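Local structure of histidine acid phosphatase (Bifidobacterium longum subsp. infantis, 6RXD) at residues A[134-139]-A[392-397]. The protein probably removes phosphate groups from inositol polyphosphates such as phytate, and from 2,3-bisphosphoglycerate, as a histidine acid phosphatase of the MINPP1 subfamily. Numbering follows the deposited sequence.
Sequences AYQSSG and VATFRF
Tyr135 and Phe395 lie side by side on one face of two parallel strands, their ring planes 45° apart and their centroids 5.7 Å from each other. The touch runs from Tyr135 CE1 to Phe395 CD2 at 3.7 Å. Beside it, Phe397 CE2 approaches Tyr135 CD1 near the tyrosine plane, at 4.1 Å. Phe150 of helix 141-157 packs on the rings of Phe395 and Phe397 and touches Tyr135, whose ring also meets Phe181. Cutting Tyr135 back to an alanine is likely to open a gap beside Phe395 and Phe397, leaving both freer to shift.

The opposite face is polar. Gln136 starts with CG anti to its carbonyl carbon (chi1 -61°) and runs on extended, which carries its amide alongside Arg396, nearly perpendicular to the guanidinium. One water joins them, donating to Gln136 OE1 at 2.6 Å and accepting from Arg396 NE at 2.8 Å in the guanidinium plane. Thr394 CG2 sits over the centre of that guanidinium, 3.7 Å above its plane. Asp377 and Glu40 each form a salt bridge with Arg396.

Between the faces, backbone bonds such as Phe395 N to Ala134 O (2.8 Å) hold the register, in the mixed central sheet of the histidine phosphatase fold. The chemistry is thus two-sided: aromatic rings pack one face against helix 141-157, while on the other two carboxylates probably balance the buried arginine and water links it to the neighbouring strand.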
# COMPACT_ATOMS: atom_id res chain seq x y z
N ALA A 134 -10.83 -17.84 -6.62
CA ALA A 134 -11.15 -16.61 -7.36
C ALA A 134 -10.06 -15.59 -7.18
O ALA A 134 -9.74 -15.23 -6.04
CB ALA A 134 -12.50 -16.04 -6.91
N TYR A 135 -9.47 -15.13 -8.28
CA TYR A 135 -8.49 -14.05 -8.24
C TYR A 135 -9.17 -12.76 -8.68
O TYR A 135 -9.90 -12.75 -9.66
CB TYR A 135 -7.33 -14.36 -9.20
CG TYR A 135 -6.35 -15.39 -8.69
CD1 TYR A 135 -5.39 -15.05 -7.75
CD2 TYR A 135 -6.37 -16.70 -9.17
CE1 TYR A 135 -4.48 -15.97 -7.29
CE2 TYR A 135 -5.46 -17.64 -8.70
CZ TYR A 135 -4.53 -17.26 -7.76
OH TYR A 135 -3.61 -18.17 -7.28
N GLN A 136 -8.94 -11.68 -7.94
CA GLN A 136 -9.55 -10.40 -8.28
C GLN A 136 -8.55 -9.28 -8.20
O GLN A 136 -7.64 -9.32 -7.38
CB GLN A 136 -10.71 -10.08 -7.33
CG GLN A 136 -11.83 -11.11 -7.37
CD GLN A 136 -12.99 -10.75 -6.45
OE1 GLN A 136 -12.95 -9.74 -5.74
NE2 GLN A 136 -14.02 -11.58 -6.46
N SER A 137 -8.72 -8.28 -9.06
CA SER A 137 -7.96 -7.04 -8.92
C SER A 137 -8.84 -5.83 -9.20
O SER A 137 -9.98 -5.96 -9.64
CB SER A 137 -6.73 -7.05 -9.82
OG SER A 137 -6.98 -6.36 -11.02
N SER A 138 -8.32 -4.64 -8.91
CA SER A 138 -9.03 -3.40 -9.18
C SER A 138 -9.15 -3.19 -10.68
O SER A 138 -10.01 -2.43 -11.14
CB SER A 138 -8.26 -2.24 -8.58
OG SER A 138 -6.98 -2.16 -9.17
N GLY A 139 -8.27 -3.83 -11.45
CA GLY A 139 -8.22 -3.62 -12.89
C GLY A 139 -7.03 -2.76 -13.25
O GLY A 139 -6.73 -2.54 -14.43
N VAL A 392 -13.36 -21.73 -2.66
CA VAL A 392 -12.68 -21.97 -1.38
C VAL A 392 -11.72 -20.84 -1.01
O VAL A 392 -11.22 -20.79 0.11
CB VAL A 392 -11.91 -23.31 -1.38
CG1 VAL A 392 -12.87 -24.47 -1.50
CG2 VAL A 392 -10.87 -23.34 -2.49
N ALA A 393 -11.46 -19.95 -1.96
CA ALA A 393 -10.57 -18.81 -1.68
C ALA A 393 -10.84 -17.65 -2.61
O ALA A 393 -11.15 -17.83 -3.79
CB ALA A 393 -9.09 -19.24 -1.78
N THR A 394 -10.71 -16.43 -2.07
CA THR A 394 -10.79 -15.24 -2.89
C THR A 394 -9.55 -14.43 -2.58
O THR A 394 -9.36 -14.00 -1.44
CB THR A 394 -12.05 -14.42 -2.57
OG1 THR A 394 -13.21 -15.26 -2.70
CG2 THR A 394 -12.18 -13.25 -3.52
N PHE A 395 -8.68 -14.27 -3.58
CA PHE A 395 -7.43 -13.51 -3.43
C PHE A 395 -7.55 -12.20 -4.21
O PHE A 395 -7.70 -12.22 -5.43
CB PHE A 395 -6.24 -14.32 -3.95
CG PHE A 395 -5.99 -15.62 -3.20
CD1 PHE A 395 -5.90 -15.63 -1.82
CD2 PHE A 395 -5.83 -16.81 -3.90
CE1 PHE A 395 -5.66 -16.83 -1.13
CE2 PHE A 395 -5.59 -18.00 -3.23
CZ PHE A 395 -5.50 -18.02 -1.84
N ARG A 396 -7.49 -11.08 -3.49
CA ARG A 396 -7.75 -9.76 -4.08
C ARG A 396 -6.50 -8.90 -4.05
O ARG A 396 -5.73 -8.96 -3.08
CB ARG A 396 -8.84 -9.02 -3.29
CG ARG A 396 -10.17 -9.76 -3.12
CD ARG A 396 -10.97 -9.04 -2.06
NE ARG A 396 -12.26 -9.68 -1.76
CZ ARG A 396 -12.44 -10.62 -0.85
NH1 ARG A 396 -11.41 -11.07 -0.14
NH2 ARG A 396 -13.65 -11.13 -0.64
N PHE A 397 -6.34 -8.07 -5.08
CA PHE A 397 -5.14 -7.24 -5.24
C PHE A 397 -5.52 -5.82 -5.57
O PHE A 397 -6.31 -5.57 -6.49
CB PHE A 397 -4.23 -7.85 -6.32
CG PHE A 397 -3.78 -9.22 -5.97
CD1 PHE A 397 -2.60 -9.42 -5.27
CD2 PHE A 397 -4.61 -10.32 -6.23
CE1 PHE A 397 -2.21 -10.69 -4.88
CE2 PHE A 397 -4.23 -11.59 -5.84
CZ PHE A 397 -3.04 -11.78 -5.17
O HOH W 1 -13.96 -8.49 -3.66